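Local atomic coordinates of cytosolic phospholipase A2 delta (Homo sapiens, PDB entry 5IXC), a protein that hydrolyses glycerophospholipids at the sn-2 position in a calcium-dependent manner, releasing a fatty acid, with a preference for linoleic acid at that position. Residues T24-T29 and M144-D149; A47-I52 and P74-A79; L244-R249 and V257-P262. All blocks are in the same frame, centred on the assembly; numbering follows the deposited sequence.

Interaction 1. Residues T24-T29 and M144-D149; sequences TCWQLT and MEETSD
M144 lays its thioether against W26 and L28 where strand 137-145 runs antiparallel to strand 20-36. The pairing rests on two backbone bonds joining Q27 and E145, a hydrogen-bonded antiparallel pair: Q27 N to E145 O is 2.9 Å and E145 N to Q27 O is 2.8 Å. L28 and M144 form the adjoining non-hydrogen-bonded pair, with side chains on the other face of the sheet.

The M144 side chain leaves CB with CG beside the backbone N (chi1 -76°) and then bends at both chi2 and chi3, which folds it back over the neighbouring strand. CG packs on L28 CD1 at 3.7 Å. SD follows, with W26 CB at 3.8 Å and L28 CD1 only slightly farther; relative to the five-membered ring of W26 it is an oblique Met-aromatic contact, 5.3 Å from SD to the centroid and 50° off the normal. At the tip, CE reaches W26 CB and CG, the two side chains crossing at about a right angle.

W26 CD1 lies 3.2 Å from E145 O, which sits oblique to the ring. Farther out, the indole runs alongside E146, pointing the same way, with NE1 3.6 Å from E146 CG and the ring and carboxylate planes 55° apart. Replacing W26 with an alanine would keep CB beside M144 CE, but would probably open a gap along E145 O and E146 CG and let the thioether turn more freely. The W26 side chain also touches S86 and P120.

T147 OG1 bonds within its own segment to D149 OD2, from above the carboxylate plane. The chemistry is thus divided: main-chain bonds set the register, the M144 thioether packs apolarly on W26 CB and CG and L28 CD1, and the indole lies against the E145-E146 backbone and the E146 methylene.

Interaction 2. Residues A47-I52 and P74-A79; sequences ADPYVI and PVWNEA. With BA (barium ion), chain E.
The six-membered ring of W76 receives V51 CG2 over one face, 3.6 Å from the centroid and 20° off the ring normal, a CH-pi contact. V51 sends CG1 anti to its backbone N (chi1 179°), which leaves CG2 as the branch directed at the indole. P74 CB, from the tryptophan's own segment, lies over the opposite face toward the rim, so the ring is sandwiched. At its edge, near the plane, comes P49 O, 3.6 Å from W76 CZ2. Beside this, P49 CG meets P74 CG at 3.4 Å, proline against proline. All five touching residues are buried, and no hydrogen bond joins the two segments.

The looser end is the loop at D48, which is partly exposed and turned to metal instead of to W76. Its carboxylate binds a barium ion through both oxygens, OD1 at 2.9 Å and OD2 at 3.1 Å, with S45 and E46 completing the protein ligands; D48 is also a predicted calcium ligand, consistent with a C2 calcium-binding loop.

Strand 49-55 belongs to the four-stranded sheet, beside strand 91-98, and strand 75-85 to the sheet containing strand 20-36. Their axes pass 9.0 Å apart at 30°, face-to-face packing of a C2 beta sandwich. V32 of strand 20-36 touches both V51 and W76, and also faces N77 and E78 in a G1 beta bulge.

Interaction 3. Residues L244-R249 and V257-P262; sequences LTVPLR and VTMDVP
L244 meets two flat or ring-shaped groups here, the D260 peptide and the P262 pyrrolidine ring, and no aromatic ring joins in, so nothing is stacked. The setting is a beta arch in a C2-type beta sandwich, consistent with a second C2 domain ahead of the catalytic region. L244 CD1 lies near D260 O, tilted out of the peptide plane; the modelled separation is short, and at this resolution little rests on it. The proline is approached through CD, with L244 CD1 4.1 Å away, the two side chains reaching toward each other tip to tip. D260 itself points its CB away from L244-R249, and its carboxylate forms a salt bridge with R270 on strand 269-277.

The two strands of the arch follow each other in sequence with seven residues between the segments, yet strand 244-248 is the outermost strand of a four-stranded sheet, whereas strand 257-261 pairs with strand 269-277 in the other sheet. Their axes come no nearer than 9.0 Å at 164°, too far for main-chain pairing, and no hydrogen bond crosses the gap. Backbone bonds are instead made within each sheet, V246 with L223 and M259 with L271.

What bridges the sheets is apolar. L244 and V246, two residues apart and both directed across the gap, flank the tip of M259. The methionine places CG between its backbone N and carbonyl carbon (chi1 58°), and the chain then extends at chi2 and bends at chi3, which sets CE between L244 and V246. L271 touches M259 and V261 from the adjoining strand, while V261 also meets L227. The M259 methyl carbon CE finishes between two aliphatic carbons, 3.6 Å from L244 CB and 3.3 Å from V246 CG2.

In the fold
From the N terminus, strand 20-36 enters interaction 1 first, but that contact closes only when the chain returns as strand 137-145, 115 residues later. Within this span, interaction 2 opens and shuts across 22 residues, linking strand 49-55 to strand 75-85; it is therefore enclosed by interaction 1, and none of the three cross. Interaction 3 follows in series, a short closure between consecutive strands. Interaction 1 is in-sheet pairing, whereas 2 and 3 join facing sheets, in the first and the probable second C2 unit respectively. Centres lie about 25 Å (1 and 2), about 27 Å (1 and 3) and about 32 Å (2 and 3) apart, yet all three reach the same large antiparallel sheet.

Interaction 1. Residues T24-T29 and M144-D149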
loop_
_atom_site.group_PDB
_atom_site.type_symbol
_atom_site.label_atom_id
_atom_site.label_comp_id
_atom_site.label_asym_id
_atom_site.label_seq_id
_atom_site.Cartn_x
_atom_site.Cartn_y
_atom_site.Cartn_z
ATOM N N THR A 24 -18.841 21.407 -14.087
ATOM C CA THR A 24 -18.522 22.791 -13.721
ATOM C C THR A 24 -18.267 22.897 -12.217
ATOM O O THR A 24 -18.883 22.196 -11.405
ATOM C CB THR A 24 -19.640 23.784 -14.106
ATOM O OG1 THR A 24 -20.897 23.317 -13.603
ATOM C CG2 THR A 24 -19.731 23.927 -15.600
ATOM N N CYS A 25 -17.353 23.784 -11.860
ATOM C CA CYS A 25 -17.104 24.087 -10.468
ATOM C C CYS A 25 -18.126 25.083 -9.978
ATOM O O CYS A 25 -18.785 25.750 -10.764
ATOM C CB CYS A 25 -15.701 24.655 -10.271
ATOM S SG CYS A 25 -14.413 23.428 -10.565
ATOM N N TRP A 26 -18.237 25.167 -8.662
ATOM C CA TRP A 26 -19.053 26.168 -7.983
ATOM C C TRP A 26 -18.116 27.119 -7.238
ATOM O O TRP A 26 -17.000 26.757 -6.890
ATOM C CB TRP A 26 -20.008 25.477 -7.009
ATOM C CG TRP A 26 -21.374 25.237 -7.556
ATOM C CD1 TRP A 26 -22.450 26.075 -7.446
ATOM C CD2 TRP A 26 -21.832 24.096 -8.283
ATOM N NE1 TRP A 26 -23.549 25.529 -8.060
ATOM C CE2 TRP A 26 -23.197 24.314 -8.587
ATOM C CE3 TRP A 26 -21.226 22.916 -8.719
ATOM C CZ2 TRP A 26 -23.966 23.395 -9.305
ATOM C CZ3 TRP A 26 -21.995 21.993 -9.436
ATOM C CH2 TRP A 26 -23.350 22.242 -9.721
ATOM N N GLN A 27 -18.570 28.340 -7.010
ATOM C CA GLN A 27 -17.833 29.282 -6.167
ATOM C C GLN A 27 -18.378 29.281 -4.742
ATOM O O GLN A 27 -19.550 29.594 -4.511
ATOM C CB GLN A 27 -17.910 30.691 -6.717
ATOM C CG GLN A 27 -16.742 31.547 -6.273
ATOM C CD GLN A 27 -17.087 33.017 -6.159
ATOM O OE1 GLN A 27 -18.122 33.378 -5.602
ATOM N NE2 GLN A 27 -16.202 33.877 -6.656
ATOM N N LEU A 28 -17.521 28.920 -3.799
ATOM C CA LEU A 28 -17.872 28.897 -2.387
ATOM C C LEU A 28 -17.252 30.102 -1.749
ATOM O O LEU A 28 -16.050 30.309 -1.863
ATOM C CB LEU A 28 -17.319 27.649 -1.711
ATOM C CG LEU A 28 -17.546 27.530 -0.203
ATOM C CD1 LEU A 28 -19.012 27.283 0.117
ATOM C CD2 LEU A 28 -16.702 26.411 0.374
ATOM N N THR A 29 -18.056 30.919 -1.095
ATOM C CA THR A 29 -17.476 31.996 -0.309
ATOM C C THR A 29 -17.729 31.626 1.145
ATOM O O THR A 29 -18.839 31.235 1.517
ATOM C CB THR A 29 -17.970 33.425 -0.694
ATOM O OG1 THR A 29 -19.071 33.812 0.121
ATOM C CG2 THR A 29 -18.362 33.505 -2.169
ATOM N N MET A 144 -22.572 29.007 -1.621
ATOM C CA MET A 144 -22.281 28.381 -2.918
ATOM C C MET A 144 -23.061 29.067 -4.030
ATOM O O MET A 144 -24.293 29.134 -4.004
ATOM C CB MET A 144 -22.662 26.899 -2.909
ATOM C CG MET A 144 -21.683 26.021 -2.164
ATOM S SD MET A 144 -20.324 25.472 -3.192
ATOM C CE MET A 144 -21.161 24.185 -4.118
ATOM N N GLU A 145 -22.329 29.546 -5.021
ATOM C CA GLU A 145 -22.920 30.175 -6.193
ATOM C C GLU A 145 -22.489 29.470 -7.473
ATOM O O GLU A 145 -21.335 29.083 -7.613
ATOM C CB GLU A 145 -22.496 31.638 -6.260
ATOM C CG GLU A 145 -23.073 32.492 -5.142
ATOM C CD GLU A 145 -22.414 33.854 -5.062
ATOM O OE1 GLU A 145 -21.165 33.913 -4.980
ATOM O OE2 GLU A 145 -23.144 34.865 -5.073
ATOM N N GLU A 146 -23.428 29.303 -8.401
ATOM C CA GLU A 146 -23.099 28.894 -9.767
ATOM C C GLU A 146 -22.123 29.890 -10.373
ATOM O O GLU A 146 -22.066 31.046 -9.969
ATOM C CB GLU A 146 -24.342 28.824 -10.660
ATOM C CG GLU A 146 -25.128 27.517 -10.582
ATOM C CD GLU A 146 -25.878 27.192 -11.875
ATOM O OE1 GLU A 146 -26.173 28.124 -12.665
ATOM O OE2 GLU A 146 -26.173 25.996 -12.104
ATOM N N THR A 147 -21.357 29.424 -11.348
ATOM C CA THR A 147 -20.388 30.264 -12.054
ATOM C C THR A 147 -20.519 30.041 -13.563
ATOM O O THR A 147 -21.280 29.174 -14.002
ATOM C CB THR A 147 -18.944 29.972 -11.592
ATOM O OG1 THR A 147 -18.036 30.856 -12.249
ATOM C CG2 THR A 147 -18.548 28.552 -11.916
ATOM N N SER A 148 -19.774 30.826 -14.340
ATOM C CA SER A 148 -19.772 30.698 -15.801
ATOM C C SER A 148 -18.362 30.511 -16.333
ATOM O O SER A 148 -17.886 31.284 -17.157
ATOM C CB SER A 148 -20.430 31.912 -16.457
ATOM O OG SER A 148 -19.653 33.077 -16.269
ATOM N N ASP A 149 -17.698 29.479 -15.833
ATOM C CA ASP A 149 -16.439 29.020 -16.387
ATOM C C ASP A 149 -16.793 27.852 -17.280
ATOM O O ASP A 149 -17.900 27.319 -17.196
ATOM C CB ASP A 149 -15.481 28.557 -15.285
ATOM C CG ASP A 149 -15.019 29.687 -14.388
ATOM O OD1 ASP A 149 -14.391 30.645 -14.895
ATOM O OD2 ASP A 149 -15.266 29.594 -13.166
#

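Interaction 2. Residues A47-I52 and P74-A79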
loop_
_atom_site.group_PDB
_atom_site.type_symbol
_atom_site.label_atom_id
_atom_site.label_comp_id
_atom_site.label_asym_id
_atom_site.label_seq_id
_atom_site.Cartn_x
_atom_site.Cartn_y
_atom_site.Cartn_z
ATOM N N ALA A 47 -5.282 35.530 24.164
ATOM C CA ALA A 47 -4.906 35.118 22.818
ATOM C C ALA A 47 -4.828 36.319 21.876
ATOM O O ALA A 47 -5.506 37.320 22.072
ATOM C CB ALA A 47 -5.883 34.084 22.284
ATOM N N ASP A 48 -3.954 36.202 20.881
ATOM C CA ASP A 48 -3.888 37.110 19.728
ATOM C C ASP A 48 -4.261 36.343 18.468
ATOM O O ASP A 48 -3.395 35.989 17.667
ATOM C CB ASP A 48 -2.490 37.660 19.577
ATOM C CG ASP A 48 -1.966 38.207 20.855
ATOM O OD1 ASP A 48 -0.905 37.722 21.302
ATOM O OD2 ASP A 48 -2.627 39.095 21.443
ATOM N N PRO A 49 -5.560 36.088 18.283
ATOM C CA PRO A 49 -5.950 35.012 17.387
ATOM C C PRO A 49 -6.107 35.386 15.923
ATOM O O PRO A 49 -6.401 36.534 15.580
ATOM C CB PRO A 49 -7.306 34.580 17.943
ATOM C CG PRO A 49 -7.851 35.816 18.557
ATOM C CD PRO A 49 -6.723 36.744 18.884
ATOM N N TYR A 50 -5.928 34.381 15.079
ATOM C CA TYR A 50 -6.358 34.456 13.697
ATOM C C TYR A 50 -6.805 33.094 13.229
ATOM O O TYR A 50 -6.487 32.078 13.838
ATOM C CB TYR A 50 -5.244 34.959 12.793
ATOM C CG TYR A 50 -4.019 34.089 12.781
ATOM C CD1 TYR A 50 -3.903 33.032 11.898
ATOM C CD2 TYR A 50 -2.966 34.332 13.655
ATOM C CE1 TYR A 50 -2.770 32.236 11.889
ATOM C CE2 TYR A 50 -1.825 33.548 13.647
ATOM C CZ TYR A 50 -1.731 32.506 12.765
ATOM O OH TYR A 50 -0.599 31.730 12.769
ATOM N N VAL A 51 -7.533 33.102 12.124
ATOM C CA VAL A 51 -8.061 31.888 11.517
ATOM C C VAL A 51 -7.269 31.532 10.268
ATOM O O VAL A 51 -6.845 32.411 9.533
ATOM C CB VAL A 51 -9.551 32.048 11.162
ATOM C CG1 VAL A 51 -10.105 30.794 10.496
ATOM C CG2 VAL A 51 -10.341 32.352 12.420
ATOM N N ILE A 52 -7.073 30.230 10.063
ATOM C CA ILE A 52 -6.505 29.695 8.830
ATOM C C ILE A 52 -7.529 28.802 8.155
ATOM O O ILE A 52 -8.154 27.976 8.803
ATOM C CB ILE A 52 -5.195 28.922 9.087
ATOM C CG1 ILE A 52 -4.031 29.907 9.127
ATOM C CG2 ILE A 52 -4.943 27.887 8.000
ATOM C CD1 ILE A 52 -2.717 29.280 9.514
ATOM N N PRO A 74 -12.848 37.297 19.407
ATOM C CA PRO A 74 -12.459 38.039 18.206
ATOM C C PRO A 74 -13.571 38.138 17.172
ATOM O O PRO A 74 -14.284 37.160 16.950
ATOM C CB PRO A 74 -11.300 37.218 17.629
ATOM C CG PRO A 74 -11.275 35.930 18.369
ATOM C CD PRO A 74 -12.319 35.930 19.419
ATOM N N VAL A 75 -13.704 39.313 16.556
ATOM C CA VAL A 75 -14.652 39.532 15.448
ATOM C C VAL A 75 -13.903 39.971 14.199
ATOM O O VAL A 75 -13.496 41.122 14.077
ATOM C CB VAL A 75 -15.718 40.593 15.760
ATOM C CG1 VAL A 75 -16.646 40.775 14.568
ATOM C CG2 VAL A 75 -16.514 40.190 16.989
ATOM N N TRP A 76 -13.750 39.032 13.273
ATOM C CA TRP A 76 -12.986 39.244 12.051
ATOM C C TRP A 76 -13.854 39.717 10.910
ATOM O O TRP A 76 -13.455 40.572 10.144
ATOM C CB TRP A 76 -12.341 37.937 11.615
ATOM C CG TRP A 76 -11.233 37.479 12.467
ATOM C CD1 TRP A 76 -9.972 37.989 12.515
ATOM C CD2 TRP A 76 -11.258 36.375 13.364
ATOM N NE1 TRP A 76 -9.213 37.279 13.401
ATOM C CE2 TRP A 76 -9.977 36.273 13.933
ATOM C CE3 TRP A 76 -12.239 35.456 13.739
ATOM C CZ2 TRP A 76 -9.652 35.295 14.868
ATOM C CZ3 TRP A 76 -11.918 34.483 14.656
ATOM C CH2 TRP A 76 -10.633 34.411 15.214
ATOM N N ASN A 77 -15.025 39.107 10.786
ATOM C CA ASN A 77 -15.916 39.324 9.649
ATOM C C ASN A 77 -15.170 39.421 8.310
ATOM O O ASN A 77 -15.344 40.383 7.573
ATOM C CB ASN A 77 -16.762 40.571 9.878
ATOM C CG ASN A 77 -17.979 40.621 8.972
ATOM O OD1 ASN A 77 -18.921 39.846 9.134
ATOM N ND2 ASN A 77 -17.967 41.534 8.017
ATOM N N GLU A 78 -14.331 38.428 8.017
ATOM C CA GLU A 78 -13.611 38.358 6.734
ATOM C C GLU A 78 -14.166 37.269 5.825
ATOM O O GLU A 78 -14.610 36.230 6.298
ATOM C CB GLU A 78 -12.120 38.113 6.956
ATOM C CG GLU A 78 -11.389 39.299 7.539
ATOM C CD GLU A 78 -9.886 39.092 7.595
ATOM O OE1 GLU A 78 -9.243 39.019 6.521
ATOM O OE2 GLU A 78 -9.339 39.034 8.724
ATOM N N ALA A 79 -14.114 37.512 4.518
ATOM C CA ALA A 79 -14.663 36.588 3.512
ATOM C C ALA A 79 -13.580 36.068 2.592
ATOM O O ALA A 79 -12.628 36.774 2.280
ATOM C CB ALA A 79 -15.748 37.273 2.690
HETATM BA BA BA E . -1.288 38.288 24.157
#

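Interaction 3. Residues L244-R249 and V257-P262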
loop_
_atom_site.group_PDB
_atom_site.type_symbol
_atom_site.label_atom_id
_atom_site.label_comp_id
_atom_site.label_asym_id
_atom_site.label_seq_id
_atom_site.Cartn_x
_atom_site.Cartn_y
_atom_site.Cartn_z
ATOM N N LEU A 244 7.889 40.320 -8.659
ATOM C CA LEU A 244 6.897 40.440 -9.729
ATOM C C LEU A 244 5.976 39.246 -9.658
ATOM O O LEU A 244 6.437 38.113 -9.492
ATOM C CB LEU A 244 7.544 40.529 -11.110
ATOM C CG LEU A 244 8.395 41.774 -11.367
ATOM C CD1 LEU A 244 8.698 41.854 -12.848
ATOM C CD2 LEU A 244 7.721 43.060 -10.902
ATOM N N THR A 245 4.678 39.502 -9.765
ATOM C CA THR A 245 3.690 38.431 -9.712
ATOM C C THR A 245 2.763 38.491 -10.906
ATOM O O THR A 245 2.316 39.562 -11.296
ATOM C CB THR A 245 2.836 38.499 -8.434
ATOM O OG1 THR A 245 1.977 39.646 -8.493
ATOM C CG2 THR A 245 3.717 38.578 -7.195
ATOM N N VAL A 246 2.458 37.326 -11.464
ATOM C CA VAL A 246 1.484 37.215 -12.544
ATOM C C VAL A 246 0.348 36.348 -12.062
ATOM O O VAL A 246 0.602 35.267 -11.533
ATOM C CB VAL A 246 2.097 36.561 -13.788
ATOM C CG1 VAL A 246 1.070 36.454 -14.907
ATOM C CG2 VAL A 246 3.295 37.357 -14.257
ATOM N N PRO A 247 -0.904 36.801 -12.241
ATOM C CA PRO A 247 -2.019 35.949 -11.844
ATOM C C PRO A 247 -2.260 34.803 -12.806
ATOM O O PRO A 247 -1.971 34.910 -13.998
ATOM C CB PRO A 247 -3.224 36.895 -11.845
ATOM C CG PRO A 247 -2.831 38.028 -12.706
ATOM C CD PRO A 247 -1.339 38.144 -12.644
ATOM N N LEU A 248 -2.802 33.719 -12.263
ATOM C CA LEU A 248 -3.218 32.556 -13.036
ATOM C C LEU A 248 -4.658 32.256 -12.642
ATOM O O LEU A 248 -4.917 31.534 -11.682
ATOM C CB LEU A 248 -2.310 31.357 -12.744
ATOM C CG LEU A 248 -0.803 31.576 -12.939
ATOM C CD1 LEU A 248 -0.021 30.378 -12.434
ATOM C CD2 LEU A 248 -0.472 31.839 -14.398
ATOM N N ARG A 249 -5.592 32.852 -13.373
ATOM C CA ARG A 249 -7.016 32.653 -13.111
ATOM C C ARG A 249 -7.412 31.212 -13.418
ATOM O O ARG A 249 -6.824 30.585 -14.295
ATOM C CB ARG A 249 -7.878 33.608 -13.943
ATOM C CG ARG A 249 -8.105 34.981 -13.324
ATOM C CD ARG A 249 -9.227 35.706 -14.064
ATOM N NE ARG A 249 -9.202 37.161 -13.880
ATOM C CZ ARG A 249 -9.879 38.038 -14.625
ATOM N NH1 ARG A 249 -10.650 37.634 -15.631
ATOM N NH2 ARG A 249 -9.784 39.337 -14.365
ATOM N N VAL A 257 2.982 35.535 -22.338
ATOM C CA VAL A 257 3.250 36.681 -21.481
ATOM C C VAL A 257 4.742 36.912 -21.342
ATOM O O VAL A 257 5.506 36.004 -21.077
ATOM C CB VAL A 257 2.642 36.500 -20.069
ATOM C CG1 VAL A 257 2.921 37.718 -19.201
ATOM C CG2 VAL A 257 1.138 36.273 -20.145
ATOM N N THR A 258 5.149 38.156 -21.478
ATOM C CA THR A 258 6.562 38.512 -21.365
ATOM C C THR A 258 6.766 39.395 -20.135
ATOM O O THR A 258 6.161 40.464 -20.025
ATOM C CB THR A 258 7.036 39.247 -22.630
ATOM O OG1 THR A 258 6.762 38.434 -23.774
ATOM C CG2 THR A 258 8.521 39.536 -22.583
ATOM N N MET A 259 7.583 38.928 -19.195
ATOM C CA MET A 259 7.922 39.735 -18.029
ATOM C C MET A 259 9.413 39.901 -17.884
ATOM O O MET A 259 10.155 38.935 -17.846
ATOM C CB MET A 259 7.309 39.215 -16.721
ATOM C CG MET A 259 7.654 37.801 -16.294
ATOM S SD MET A 259 7.582 37.570 -14.493
ATOM C CE MET A 259 6.305 38.725 -13.985
ATOM N N ASP A 260 9.826 41.158 -17.821
ATOM C CA ASP A 260 11.189 41.525 -17.484
ATOM C C ASP A 260 11.309 41.628 -15.974
ATOM O O ASP A 260 10.540 42.325 -15.323
ATOM C CB ASP A 260 11.553 42.847 -18.138
ATOM C CG ASP A 260 11.422 42.790 -19.634
ATOM O OD1 ASP A 260 12.473 42.739 -20.304
ATOM O OD2 ASP A 260 10.275 42.756 -20.140
ATOM N N VAL A 261 12.277 40.917 -15.426
ATOM C CA VAL A 261 12.463 40.845 -13.987
ATOM C C VAL A 261 13.741 41.598 -13.638
ATOM O O VAL A 261 14.806 41.275 -14.172
ATOM C CB VAL A 261 12.565 39.390 -13.507
ATOM C CG1 VAL A 261 12.731 39.340 -11.995
ATOM C CG2 VAL A 261 11.330 38.605 -13.920
ATOM N N PRO A 262 13.640 42.612 -12.750
ATOM C CA PRO A 262 14.798 43.450 -12.488
ATOM C C PRO A 262 15.789 42.784 -11.551
ATOM O O PRO A 262 15.405 42.175 -10.558
ATOM C CB PRO A 262 14.192 44.697 -11.835
ATOM C CG PRO A 262 12.966 44.205 -11.149
ATOM C CD PRO A 262 12.470 43.028 -11.949
#